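Local coordinates for cystathionine beta-lyase family protein, YNBB B.subtilis ortholog (Clostridium acetobutylicum, PDB 3HVY) that is a putative cystathionine beta-lyase, a pyridoxal phosphate enzyme of the methionine gamma-lyase family that probably acts on sulfur-containing amino acids, at residues Val94-Val99 with Phe284-Ser289; Glu56-Ser61 with Asp80-Asn85; Asn29-Glu34 with Cys311-Glu316; Ile302-Gly307 with Thr331-Ala336; Thr118-Cys123 with Glu169-Asp174. All coordinates share one frame; numbering follows the deposited sequence.

Contact 1: residues Val94-Val99 with Phe284-Ser289; sequences VRPHFV and FGVMRS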
# COMPACT_ATOMS: atom_id res chain seq x y z
N VAL D 94 5.60 -10.83 -15.85
CA VAL D 94 5.72 -10.89 -14.42
C VAL D 94 4.61 -10.02 -13.84
O VAL D 94 4.47 -8.82 -14.19
CB VAL D 94 7.08 -10.32 -13.96
CG1 VAL D 94 7.27 -10.56 -12.44
CG2 VAL D 94 8.23 -10.88 -14.81
N ARG D 95 3.81 -10.61 -12.95
CA ARG D 95 2.64 -9.91 -12.46
C ARG D 95 2.33 -10.34 -11.07
O ARG D 95 2.49 -11.53 -10.71
CB ARG D 95 1.41 -10.21 -13.31
CG ARG D 95 1.44 -9.71 -14.72
CD ARG D 95 1.34 -8.20 -14.79
NE ARG D 95 1.24 -7.69 -16.16
CZ ARG D 95 2.27 -7.53 -16.98
NH1 ARG D 95 3.49 -7.86 -16.60
NH2 ARG D 95 2.07 -7.06 -18.20
N PRO D 96 1.86 -9.40 -10.24
CA PRO D 96 1.38 -9.73 -8.88
C PRO D 96 0.01 -10.43 -8.95
O PRO D 96 -0.46 -11.06 -7.99
CB PRO D 96 1.24 -8.34 -8.24
CG PRO D 96 0.84 -7.47 -9.41
CD PRO D 96 1.71 -7.97 -10.54
N HIS D 97 -0.63 -10.35 -10.10
CA HIS D 97 -1.95 -10.92 -10.29
C HIS D 97 -2.00 -12.44 -10.23
O HIS D 97 -3.09 -13.02 -10.07
CB HIS D 97 -2.57 -10.46 -11.61
CG HIS D 97 -2.53 -8.96 -11.79
ND1 HIS D 97 -3.67 -8.19 -11.84
CD2 HIS D 97 -1.48 -8.11 -11.94
CE1 HIS D 97 -3.32 -6.92 -11.98
NE2 HIS D 97 -2.00 -6.84 -12.06
N PHE D 98 -0.88 -13.12 -10.45
CA PHE D 98 -0.90 -14.57 -10.33
C PHE D 98 -1.06 -14.90 -8.83
O PHE D 98 -0.35 -14.36 -7.99
CB PHE D 98 0.36 -15.22 -10.82
CG PHE D 98 0.58 -15.15 -12.32
CD1 PHE D 98 -0.11 -15.96 -13.19
CD2 PHE D 98 1.57 -14.31 -12.83
CE1 PHE D 98 0.15 -15.94 -14.51
CE2 PHE D 98 1.83 -14.29 -14.19
CZ PHE D 98 1.14 -15.07 -15.01
N VAL D 99 -1.99 -15.80 -8.52
CA VAL D 99 -2.34 -16.08 -7.14
C VAL D 99 -1.38 -17.06 -6.50
O VAL D 99 -1.31 -17.12 -5.27
CB VAL D 99 -3.82 -16.57 -7.00
CG1 VAL D 99 -4.78 -15.49 -7.48
CG2 VAL D 99 -4.13 -17.93 -7.68
N PHE D 284 -0.78 -2.26 -8.12
CA PHE D 284 -1.00 -2.12 -6.68
C PHE D 284 0.14 -1.52 -5.85
O PHE D 284 0.13 -1.68 -4.64
CB PHE D 284 -1.40 -3.49 -6.10
CG PHE D 284 -2.45 -4.21 -6.91
CD1 PHE D 284 -3.77 -3.79 -6.87
CD2 PHE D 284 -2.10 -5.26 -7.72
CE1 PHE D 284 -4.74 -4.46 -7.62
CE2 PHE D 284 -3.07 -5.92 -8.49
CZ PHE D 284 -4.39 -5.50 -8.44
N GLY D 285 1.07 -0.82 -6.47
CA GLY D 285 2.25 -0.27 -5.80
C GLY D 285 3.32 -1.31 -5.42
O GLY D 285 4.23 -1.00 -4.67
N VAL D 286 3.24 -2.53 -5.94
CA VAL D 286 4.24 -3.55 -5.60
C VAL D 286 5.58 -3.47 -6.34
O VAL D 286 6.49 -4.24 -6.04
CB VAL D 286 3.67 -4.99 -5.71
CG1 VAL D 286 2.37 -5.07 -4.96
CG2 VAL D 286 3.52 -5.47 -7.20
N MSE D 287 5.73 -2.56 -7.29
CA MSE D 287 6.89 -2.66 -8.19
C MSE D 287 8.24 -2.54 -7.45
O MSE D 287 9.14 -3.34 -7.69
CB MSE D 287 6.80 -1.67 -9.37
CG MSE D 287 5.60 -1.88 -10.31
SE MSE D 287 5.37 -3.73 -10.96
CE MSE D 287 7.17 -3.93 -11.55
N ARG D 288 8.40 -1.57 -6.54
CA ARG D 288 9.69 -1.47 -5.84
C ARG D 288 10.06 -2.83 -5.19
O ARG D 288 11.15 -3.31 -5.31
CB ARG D 288 9.65 -0.35 -4.80
CG ARG D 288 10.94 -0.12 -4.06
CD ARG D 288 10.83 0.97 -2.97
NE ARG D 288 10.72 2.30 -3.57
CZ ARG D 288 9.60 3.03 -3.61
NH1 ARG D 288 8.49 2.61 -3.03
NH2 ARG D 288 9.59 4.21 -4.20
N SER D 289 9.10 -3.47 -4.53
CA SER D 289 9.39 -4.70 -3.83
C SER D 289 9.77 -5.82 -4.79
O SER D 289 10.61 -6.65 -4.45
CB SER D 289 8.21 -5.07 -2.93
OG SER D 289 7.13 -5.61 -3.70
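Pro96 is the first residue of 94-99 to meet 284-289. Its ring touches two side chains, Val286 and Phe284. Pro96 CB lies 3.8 Å from CG2 of Val286. Pro96 CG reaches the edge of the Phe284 ring, 4.0 Å from CD2 and near the ring plane. Pro96 belongs to the type I beta turn from Arg95 to Phe98, which follows strand 91-95. His97 comes next. Its CG is anti to the carbonyl carbon (chi1 -51°), and the imidazole swings over toward Phe284. Phe284 CE2 stands over one face of the imidazole, 3.6 Å from His97 CE1 and offset toward the rim. The ring planes are 48° apart and the centroids 5.2 Å apart, so the pair is oblique. The imidazole also has polar partners: NE2 makes a weak hydrogen bond to Ser282 O, and ND1 a weak one to His97 O of the second subunit. Phe284 stacks on Phe284 of that same subunit. The contact itself is apolar and aromatic, so shape and ring packing join the turn to the lead-in of helix 287-317, right at a subunit interface.

Contact 2: residues Glu56-Ser61 with Asp80-Asn85; sequences ERISES and DRVYAN. With NA (sodium ion), chain X.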
# COMPACT_ATOMS: atom_id res chain seq x y z
N GLU D 56 18.49 -2.10 -18.66
CA GLU D 56 17.16 -1.55 -18.80
C GLU D 56 17.05 -0.14 -18.20
O GLU D 56 15.98 0.46 -18.20
CB GLU D 56 16.12 -2.52 -18.21
CG GLU D 56 14.63 -2.11 -18.33
CD GLU D 56 14.12 -1.96 -19.77
OE1 GLU D 56 14.74 -2.54 -20.70
OE2 GLU D 56 13.07 -1.27 -19.96
N ARG D 57 18.15 0.42 -17.73
CA ARG D 57 18.17 1.73 -17.11
C ARG D 57 17.10 1.91 -16.02
O ARG D 57 16.36 2.89 -15.97
CB ARG D 57 18.09 2.83 -18.17
CG ARG D 57 19.20 2.80 -19.18
CD ARG D 57 19.05 3.93 -20.19
NE ARG D 57 20.38 4.39 -20.56
CZ ARG D 57 20.92 5.57 -20.24
NH1 ARG D 57 20.25 6.51 -19.56
NH2 ARG D 57 22.16 5.83 -20.64
N ILE D 58 17.04 0.96 -15.11
CA ILE D 58 16.10 1.06 -14.03
C ILE D 58 16.40 2.30 -13.21
O ILE D 58 17.57 2.60 -12.95
CB ILE D 58 16.07 -0.24 -13.21
CG1 ILE D 58 15.60 -1.40 -14.12
CG2 ILE D 58 15.20 -0.09 -11.98
CD1 ILE D 58 14.24 -1.20 -14.81
N SER D 59 15.35 3.06 -12.89
CA SER D 59 15.44 4.23 -12.04
C SER D 59 14.27 4.30 -11.08
O SER D 59 13.33 3.45 -11.12
CB SER D 59 15.45 5.50 -12.89
OG SER D 59 14.24 5.58 -13.55
N GLU D 60 14.30 5.32 -10.23
CA GLU D 60 13.19 5.55 -9.26
C GLU D 60 11.83 5.64 -9.99
O GLU D 60 10.83 5.16 -9.47
CB GLU D 60 13.46 6.77 -8.36
N SER D 61 11.81 6.16 -11.21
CA SER D 61 10.56 6.28 -11.95
C SER D 61 9.91 4.95 -12.38
O SER D 61 8.74 4.89 -12.81
CB SER D 61 10.73 7.21 -13.14
OG SER D 61 11.87 6.88 -13.88
N ASP D 80 9.32 -6.82 -16.81
CA ASP D 80 9.28 -7.86 -17.85
C ASP D 80 10.56 -7.89 -18.71
O ASP D 80 11.07 -8.96 -19.02
CB ASP D 80 8.10 -7.66 -18.76
CG ASP D 80 6.75 -7.88 -18.07
OD1 ASP D 80 6.73 -8.37 -16.93
OD2 ASP D 80 5.69 -7.51 -18.67
N ARG D 81 11.06 -6.72 -19.14
CA ARG D 81 12.28 -6.70 -19.95
C ARG D 81 13.49 -7.17 -19.16
O ARG D 81 14.34 -7.90 -19.67
CB ARG D 81 12.51 -5.32 -20.54
CG ARG D 81 11.54 -5.01 -21.65
CD ARG D 81 11.93 -3.75 -22.42
NE ARG D 81 11.57 -2.54 -21.68
CZ ARG D 81 10.35 -1.99 -21.68
NH1 ARG D 81 9.36 -2.45 -22.43
NH2 ARG D 81 10.13 -0.91 -20.95
N VAL D 82 13.55 -6.81 -17.87
CA VAL D 82 14.68 -7.24 -17.02
C VAL D 82 14.69 -8.79 -16.88
O VAL D 82 15.73 -9.42 -17.06
CB VAL D 82 14.65 -6.51 -15.64
CG1 VAL D 82 15.61 -7.17 -14.64
CG2 VAL D 82 14.98 -4.97 -15.85
N TYR D 83 13.53 -9.38 -16.59
CA TYR D 83 13.44 -10.81 -16.48
C TYR D 83 13.79 -11.49 -17.82
O TYR D 83 14.50 -12.50 -17.84
CB TYR D 83 12.05 -11.25 -16.09
CG TYR D 83 11.75 -11.45 -14.62
CD1 TYR D 83 11.86 -10.42 -13.71
CD2 TYR D 83 11.22 -12.67 -14.16
CE1 TYR D 83 11.47 -10.62 -12.34
CE2 TYR D 83 10.85 -12.86 -12.85
CZ TYR D 83 11.02 -11.85 -11.92
OH TYR D 83 10.63 -12.08 -10.59
N ALA D 84 13.26 -10.99 -18.93
CA ALA D 84 13.58 -11.58 -20.26
C ALA D 84 15.12 -11.57 -20.49
O ALA D 84 15.74 -12.55 -20.98
CB ALA D 84 12.88 -10.81 -21.37
N ASN D 85 15.75 -10.49 -20.10
CA ASN D 85 17.21 -10.39 -20.21
C ASN D 85 17.90 -11.45 -19.32
O ASN D 85 18.79 -12.20 -19.78
CB ASN D 85 17.65 -9.01 -19.78
CG ASN D 85 19.07 -8.67 -20.21
OD1 ASN D 85 19.82 -9.52 -20.72
ND2 ASN D 85 19.44 -7.39 -20.06
NA NA X . 20.48 -11.67 -21.29
O HOH W 1 22.56 -11.03 -22.31
O HOH W 2 18.93 -11.26 -23.39
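The Arg81 guanidinium meets Glu56 with its edge, not with a face. Glu56 OE2 lies almost in the guanidinium plane, 2.6 Å from Arg81 NE, and the N-H points nearly straight at it (163°). Arg81 NH2 adds a weak bond to the same Glu56 OE2 at 3.1 Å. The two groups are not coplanar: carboxylate and guanidinium are turned 43° apart, and NE comes to OE2 from above the carboxylate plane. Glu56 CG is anti to the backbone N, and a bend at chi2 (61°) turns the carboxylate across the Arg81 chain, to the NE edge. Ser78 OG also bonds to Glu56 OE2, so this oxygen is shared. Beside the salt bridge, Val82 CG2 packs 3.6 Å from Glu56 CB. Ile58 CD1 meets Val82 CG2 tip to tip at 4.0 Å. At the far end of 80-85, Asn85 O and Asn85 OD1 bind a sodium ion, each at 2.3 Å, with two waters and Asn88. Arg57 closes helix 18-55 with a Schellman motif. The contact therefore ties the end of that helix to helix 74-87. Helix 287-317 covers the apolar part, with Tyr291 on Ile58 and Leu294 on Val82.

Contact 3: residues Asn29-Glu34 with Cys311-Glu316; sequences NDVEKE and CARIME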
# COMPACT_ATOMS: atom_id res chain seq x y z
N ASN D 29 32.01 -28.17 9.06
CA ASN D 29 33.30 -28.40 8.40
C ASN D 29 33.16 -29.19 7.13
O ASN D 29 33.79 -28.92 6.16
CB ASN D 29 34.26 -29.15 9.33
CG ASN D 29 34.75 -28.27 10.45
OD1 ASN D 29 34.87 -27.05 10.26
ND2 ASN D 29 35.01 -28.87 11.62
N ASP D 30 32.32 -30.22 7.16
CA ASP D 30 32.14 -31.07 6.00
C ASP D 30 31.60 -30.35 4.79
O ASP D 30 31.89 -30.73 3.65
CB ASP D 30 31.20 -32.23 6.33
CG ASP D 30 31.83 -33.28 7.25
OD1 ASP D 30 33.04 -33.23 7.45
OD2 ASP D 30 31.10 -34.19 7.75
N VAL D 31 30.77 -29.34 5.00
CA VAL D 31 30.15 -28.66 3.85
C VAL D 31 30.84 -27.39 3.39
O VAL D 31 30.38 -26.73 2.46
CB VAL D 31 28.66 -28.31 4.12
CG1 VAL D 31 27.84 -29.57 4.46
CG2 VAL D 31 28.48 -27.25 5.18
N GLU D 32 31.97 -27.06 3.99
CA GLU D 32 32.66 -25.81 3.63
C GLU D 32 33.08 -25.73 2.15
O GLU D 32 32.92 -24.69 1.54
CB GLU D 32 33.85 -25.56 4.52
CG GLU D 32 34.35 -24.09 4.50
N LYS D 33 33.58 -26.80 1.57
CA LYS D 33 33.94 -26.78 0.14
C LYS D 33 32.70 -26.61 -0.75
O LYS D 33 32.76 -25.92 -1.78
CB LYS D 33 34.75 -28.03 -0.27
N GLU D 34 31.60 -27.27 -0.40
CA GLU D 34 30.37 -27.09 -1.14
C GLU D 34 29.93 -25.61 -1.10
O GLU D 34 29.51 -25.06 -2.10
CB GLU D 34 29.24 -27.95 -0.55
CG GLU D 34 29.49 -29.41 -0.49
CD GLU D 34 30.05 -29.97 -1.76
OE1 GLU D 34 29.41 -29.79 -2.82
OE2 GLU D 34 31.10 -30.62 -1.68
N CYS D 311 21.64 -29.09 6.06
CA CYS D 311 20.64 -30.05 6.58
C CYS D 311 20.96 -31.50 6.13
O CYS D 311 20.94 -32.44 6.94
CB CYS D 311 19.25 -29.63 6.11
SG CYS D 311 17.94 -30.76 6.64
N ALA D 312 21.17 -31.70 4.83
CA ALA D 312 21.59 -32.97 4.25
C ALA D 312 22.74 -33.62 5.04
O ALA D 312 22.68 -34.79 5.37
CB ALA D 312 22.04 -32.76 2.73
N ARG D 313 23.81 -32.86 5.29
CA ARG D 313 24.97 -33.43 5.98
C ARG D 313 24.69 -33.72 7.44
O ARG D 313 24.97 -34.83 7.89
CB ARG D 313 26.22 -32.58 5.88
CG ARG D 313 27.44 -33.27 6.45
CD ARG D 313 27.63 -34.67 5.89
NE ARG D 313 29.00 -35.20 6.14
CZ ARG D 313 29.44 -36.42 5.82
NH1 ARG D 313 28.65 -37.34 5.22
NH2 ARG D 313 30.67 -36.76 6.17
N ILE D 314 24.10 -32.77 8.17
CA ILE D 314 23.87 -33.01 9.58
C ILE D 314 22.86 -34.14 9.83
O ILE D 314 23.06 -34.95 10.72
CB ILE D 314 23.53 -31.73 10.37
CG1 ILE D 314 23.84 -31.96 11.87
CG2 ILE D 314 22.06 -31.26 10.14
CD1 ILE D 314 23.58 -30.68 12.78
N MSE D 315 21.81 -34.26 9.03
CA MSE D 315 20.85 -35.33 9.28
C MSE D 315 21.52 -36.67 8.94
O MSE D 315 21.27 -37.70 9.56
CB MSE D 315 19.57 -35.11 8.47
CG MSE D 315 18.83 -33.80 8.81
SE MSE D 315 18.39 -33.69 10.68
CE MSE D 315 16.96 -35.01 10.74
N GLU D 316 22.39 -36.66 7.93
CA GLU D 316 23.17 -37.85 7.60
C GLU D 316 24.14 -38.25 8.74
O GLU D 316 24.21 -39.42 9.13
CB GLU D 316 23.92 -37.60 6.31
CG GLU D 316 24.87 -38.64 5.86
CD GLU D 316 25.26 -38.41 4.44
OE1 GLU D 316 25.99 -37.43 4.15
OE2 GLU D 316 24.78 -39.20 3.62
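Arg313 joins two helices here, 287-317 and 18-55, by a salt-bridge network built on Asp30 and Glu316. Arg313 CB packs 3.7 Å from CG1 of Val31, the apolar part of the contact. These two side chains run past one another in opposite senses. Arg313 CG is anti to the backbone N (chi1 -173°), and the chain then bends at chi2, which carries the rest of it obliquely across Asp30. Arg313 CG lies 3.9 Å from Asp30 CB. Arg313 CD is 4.0 Å from Asp30 OD2. Arg313 NE then donates to Asp30 OD2 at 2.8 Å. Arg313 NH2 donates to the same Asp30 OD2 at 3.0 Å, so one oxygen takes both bonds of a side-on grip. Arg313 NH1 turns the other way along its own helix and bonds to Glu316 OE1 at 2.9 Å. The acceptors of all three hydrogen bonds lie close to the guanidinium plane, which fixes its rotation between the two acids. The Tyr326 ring makes a cation-pi contact with the same group. The two negative charges would be expected to stabilise the arginine charge. The carboxylate of Asp30 is tilted 55° from the guanidinium. NE and NH2 approach Asp30 OD2 from the same face of its plane, with NE on the anti side.

Contact 4: residues Ile302-Gly307 with Thr331-Ala336; sequences IEAVKG and TDIIQA. With EDO (1,2-ethanediol), chain Y.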
# COMPACT_ATOMS: atom_id res chain seq x y z
N ILE D 302 20.81 -18.68 -2.47
CA ILE D 302 21.95 -19.44 -2.07
C ILE D 302 22.02 -19.60 -0.57
O ILE D 302 22.56 -20.59 -0.09
CB ILE D 302 23.24 -18.88 -2.70
CG1 ILE D 302 23.19 -19.11 -4.24
CG2 ILE D 302 24.59 -19.52 -2.09
CD1 ILE D 302 23.25 -20.60 -4.66
N GLU D 303 21.43 -18.69 0.19
CA GLU D 303 21.26 -18.93 1.61
C GLU D 303 20.39 -20.20 1.82
O GLU D 303 20.69 -21.03 2.69
CB GLU D 303 20.59 -17.75 2.30
CG GLU D 303 21.41 -16.46 2.33
CD GLU D 303 22.75 -16.63 3.04
OE1 GLU D 303 22.74 -16.90 4.26
OE2 GLU D 303 23.81 -16.48 2.38
N ALA D 304 19.35 -20.35 1.01
CA ALA D 304 18.43 -21.50 1.15
C ALA D 304 19.14 -22.78 0.68
O ALA D 304 19.01 -23.82 1.30
CB ALA D 304 17.15 -21.24 0.39
N VAL D 305 19.92 -22.69 -0.39
CA VAL D 305 20.73 -23.80 -0.85
C VAL D 305 21.68 -24.26 0.25
O VAL D 305 21.75 -25.45 0.55
CB VAL D 305 21.48 -23.53 -2.16
CG1 VAL D 305 22.35 -24.75 -2.57
CG2 VAL D 305 20.51 -23.17 -3.35
N LYS D 306 22.42 -23.33 0.87
CA LYS D 306 23.31 -23.66 1.96
C LYS D 306 22.58 -24.33 3.09
O LYS D 306 23.09 -25.25 3.65
CB LYS D 306 24.05 -22.43 2.43
CG LYS D 306 25.09 -21.96 1.41
CD LYS D 306 25.87 -20.71 1.95
CE LYS D 306 26.87 -20.19 0.90
NZ LYS D 306 27.81 -19.11 1.35
N GLY D 307 21.37 -23.88 3.41
CA GLY D 307 20.56 -24.52 4.43
C GLY D 307 20.21 -25.93 4.07
O GLY D 307 20.28 -26.81 4.89
N THR D 331 20.04 -28.19 -7.91
CA THR D 331 19.33 -27.49 -8.93
C THR D 331 18.13 -26.74 -8.40
O THR D 331 17.59 -25.84 -9.10
CB THR D 331 18.91 -28.45 -10.06
OG1 THR D 331 18.62 -27.68 -11.22
CG2 THR D 331 17.68 -29.28 -9.69
N ASP D 332 17.65 -27.14 -7.20
CA ASP D 332 16.61 -26.42 -6.50
C ASP D 332 16.95 -26.31 -5.00
O ASP D 332 18.02 -26.72 -4.58
CB ASP D 332 15.24 -27.03 -6.76
CG ASP D 332 15.09 -28.39 -6.17
OD1 ASP D 332 15.81 -28.65 -5.20
OD2 ASP D 332 14.27 -29.19 -6.65
N ILE D 333 16.07 -25.70 -4.23
CA ILE D 333 16.30 -25.45 -2.79
C ILE D 333 15.72 -26.52 -1.85
O ILE D 333 15.76 -26.37 -0.64
CB ILE D 333 15.77 -24.05 -2.33
CG1 ILE D 333 14.27 -23.91 -2.55
CG2 ILE D 333 16.52 -22.88 -3.03
CD1 ILE D 333 13.62 -22.75 -1.78
N ILE D 334 15.24 -27.61 -2.41
CA ILE D 334 14.56 -28.61 -1.61
C ILE D 334 15.52 -29.67 -1.05
O ILE D 334 16.46 -30.08 -1.74
CB ILE D 334 13.53 -29.38 -2.43
CG1 ILE D 334 12.57 -28.42 -3.16
CG2 ILE D 334 12.76 -30.40 -1.55
CD1 ILE D 334 11.93 -27.45 -2.25
N GLN D 335 15.25 -30.12 0.20
CA GLN D 335 16.00 -31.17 0.84
C GLN D 335 15.01 -32.15 1.40
O GLN D 335 14.12 -31.75 2.14
CB GLN D 335 16.82 -30.67 2.03
CG GLN D 335 17.73 -31.73 2.64
CD GLN D 335 18.68 -32.35 1.62
OE1 GLN D 335 19.37 -31.63 0.93
NE2 GLN D 335 18.72 -33.69 1.54
N ALA D 336 15.20 -33.43 1.09
CA ALA D 336 14.37 -34.54 1.60
C ALA D 336 15.16 -35.35 2.64
O ALA D 336 16.38 -35.49 2.54
CB ALA D 336 13.87 -35.45 0.42
C1 EDO Y . 26.31 -17.26 5.11
O1 EDO Y . 25.00 -16.89 5.52
C2 EDO Y . 26.22 -17.96 3.78
O2 EDO Y . 26.37 -17.07 2.65
O HOH W 3 16.50 -24.84 1.41
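Ile333 presses its CG2 methyl against Ala304 CB, 3.8 Å away, and against Val305 CG2 at 4.0 Å. Helix 287-317 packs here on the loop leading into strand 334-338 of the antiparallel sheet. Val305 and Ala304 are neighbours on the helix and offer adjacent methyls, and the branch of Ile333 touches both. In Ile333, CG1 takes the place between the backbone N and the carbonyl carbon (chi1 60°), while CG2 is anti to the carbonyl carbon and faces the helix. All three residues are buried. A water completes the contact. It donates one hydrogen bond to Ala304 O at 2.7 Å and another to Ile333 O, also at 2.7 Å, so one water bridges the two backbone carbonyls of buried residues. Ile333 also touches Tyr221 and Asn245, the latter next to Lys244, which carries the pyridoxal phosphate; this suggests that the packing lies near the cofactor. Asp332 shapes the approach to the strand with an Asx turn: its OD1 accepts from Ile334 N at 3.0 Å, while OD2 bonds to Ser193 and Ser185. On the opposite side of the helix, Glu303 binds a 1,2-ethanediol, probably from the crystallisation liquor, with a weak bond from Lys306 NZ. Lys306 NZ also pairs with Asp39. Glu303 OE1 accepts from ethanediol O1 at 2.6 Å, and Glu303 OE2 from ethanediol O2 at 2.6 Å.

Contact 5: residues Thr118-Cys123 with Glu169-Asp174; sequences TMMSIC and EELKKD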
# COMPACT_ATOMS: atom_id res chain seq x y z
N THR D 118 -2.37 -32.47 -28.01
CA THR D 118 -1.90 -33.29 -26.90
C THR D 118 -0.76 -32.64 -26.14
O THR D 118 0.17 -32.10 -26.74
CB THR D 118 -1.46 -34.66 -27.35
OG1 THR D 118 -2.52 -35.30 -28.05
CG2 THR D 118 -1.03 -35.50 -26.14
N MSE D 119 -0.86 -32.67 -24.81
CA MSE D 119 0.18 -32.25 -23.87
C MSE D 119 0.85 -33.52 -23.34
O MSE D 119 0.18 -34.49 -23.01
CB MSE D 119 -0.44 -31.50 -22.69
CG MSE D 119 0.52 -31.19 -21.59
SE MSE D 119 -0.37 -30.44 -20.00
CE MSE D 119 1.18 -30.53 -18.76
N MSE D 120 2.18 -33.49 -23.22
CA MSE D 120 2.88 -34.68 -22.75
C MSE D 120 3.86 -34.35 -21.68
O MSE D 120 4.77 -33.52 -21.88
CB MSE D 120 3.56 -35.43 -23.91
CG MSE D 120 4.30 -36.74 -23.46
SE MSE D 120 4.97 -37.85 -24.89
CE MSE D 120 6.24 -36.55 -25.61
N SER D 121 3.64 -34.95 -20.51
CA SER D 121 4.53 -34.79 -19.37
C SER D 121 5.59 -35.90 -19.48
O SER D 121 5.26 -37.07 -19.67
CB SER D 121 3.80 -34.92 -18.03
OG SER D 121 3.00 -33.80 -17.78
N ILE D 122 6.86 -35.53 -19.35
CA ILE D 122 7.91 -36.51 -19.53
C ILE D 122 8.73 -36.91 -18.28
O ILE D 122 9.58 -37.80 -18.38
CB ILE D 122 8.80 -36.20 -20.72
CG1 ILE D 122 9.61 -34.92 -20.47
CG2 ILE D 122 7.97 -36.15 -22.05
CD1 ILE D 122 10.77 -34.70 -21.51
N CYS D 123 8.41 -36.32 -17.13
CA CYS D 123 9.07 -36.63 -15.88
C CYS D 123 8.14 -37.40 -14.94
O CYS D 123 8.18 -37.17 -13.74
CB CYS D 123 9.48 -35.33 -15.20
SG CYS D 123 10.51 -34.30 -16.20
N GLU D 169 9.77 -41.90 -29.39
CA GLU D 169 8.76 -42.77 -30.02
C GLU D 169 7.37 -42.09 -30.07
O GLU D 169 6.66 -42.15 -31.05
CB GLU D 169 8.65 -44.09 -29.24
CG GLU D 169 9.81 -45.09 -29.37
CD GLU D 169 9.65 -46.31 -28.44
N GLU D 170 6.99 -41.42 -28.99
CA GLU D 170 5.74 -40.68 -28.98
C GLU D 170 5.77 -39.52 -29.96
O GLU D 170 4.81 -39.31 -30.70
CB GLU D 170 5.47 -40.14 -27.57
CG GLU D 170 5.07 -41.22 -26.61
CD GLU D 170 3.68 -41.79 -26.91
OE1 GLU D 170 2.98 -41.29 -27.82
OE2 GLU D 170 3.27 -42.72 -26.21
N LEU D 171 6.86 -38.78 -30.00
CA LEU D 171 6.93 -37.70 -30.96
C LEU D 171 6.89 -38.20 -32.42
O LEU D 171 6.34 -37.52 -33.26
CB LEU D 171 8.19 -36.85 -30.74
CG LEU D 171 8.26 -35.95 -29.50
CD1 LEU D 171 9.63 -35.28 -29.50
CD2 LEU D 171 7.11 -34.92 -29.49
N LYS D 172 7.50 -39.35 -32.72
CA LYS D 172 7.49 -39.87 -34.07
C LYS D 172 6.06 -40.30 -34.46
O LYS D 172 5.64 -40.18 -35.61
CB LYS D 172 8.36 -41.15 -34.22
CG LYS D 172 9.87 -41.02 -34.18
CD LYS D 172 10.52 -42.42 -34.45
N LYS D 173 5.35 -40.86 -33.48
CA LYS D 173 4.07 -41.46 -33.74
C LYS D 173 2.91 -40.47 -33.69
O LYS D 173 1.96 -40.64 -34.44
CB LYS D 173 3.82 -42.62 -32.76
N ASP D 174 2.98 -39.44 -32.83
CA ASP D 174 1.80 -38.62 -32.54
C ASP D 174 1.98 -37.15 -32.88
O ASP D 174 2.53 -36.35 -32.10
CB ASP D 174 1.43 -38.81 -31.06
CG ASP D 174 0.10 -38.21 -30.69
OD1 ASP D 174 -0.46 -37.43 -31.48
OD2 ASP D 174 -0.37 -38.51 -29.56
O HOH W 4 -2.80 -37.91 -28.48
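Met120, a selenomethionine, makes the tight part of this contact with Glu170. Its SE sits 3.6 Å from Glu170 CB and 3.8 Å from Glu170 CG, so the selenium rests on the aliphatic stem of the acid. The chain runs out extended from the strand (chi1 -178°) and bends only at chi3. That bend turns CE toward Leu171, whose CD2 is 4.3 Å from it. The acid end of Glu170 is used elsewhere: OE1 forms a salt bridge with Lys153. The looser part lies between Thr118 and Asp174. Thr118 OG1 and Asp174 OD2 are 4.1 Å apart, and the gap is spanned by a water. This water is 2.7 Å from Thr118 OG1 and donates to Asp174 OD2 at 2.7 Å. Asp174 OD2 also pairs with Lys153, so one lysine pairs with both Glu170 and Asp174. Ser176 bonds to Thr118 OG1 and to Asp174 OD1, a second tie on the polar side. Helix 164-173 links parallel strands 151-154 and 177-183, and strand 118-121 runs between them. The helix therefore lies over strand 118-121 as the crossover of a beta-alpha-beta unit, as in the large alpha/beta sheet of type I pyridoxal phosphate enzymes.

Contacts 1 and 2 are neighbours, with centres 14 Å apart. They touch directly: Asp80 of contact 2 bonds to Val94 and Arg95 of contact 1, and helix 74-87 and strand 91-95 follow each other in the chain. Contacts 3 and 4 form a second pair, 12 Å apart, meeting where Gln335 packs on Cys311 and Ala312; their segments alternate along the chain. Contacts 1, 3 and 4 all use helix 287-317, which connects the region of the seven-stranded sheet (contact 1) to that of the five-stranded antiparallel sheet (contact 4). Contact 5 stands apart, 31 Å or more from the others by centres, on the seven-stranded sheet. Contacts 1, 2 and 5 fall within the 277-residue span of contact 3.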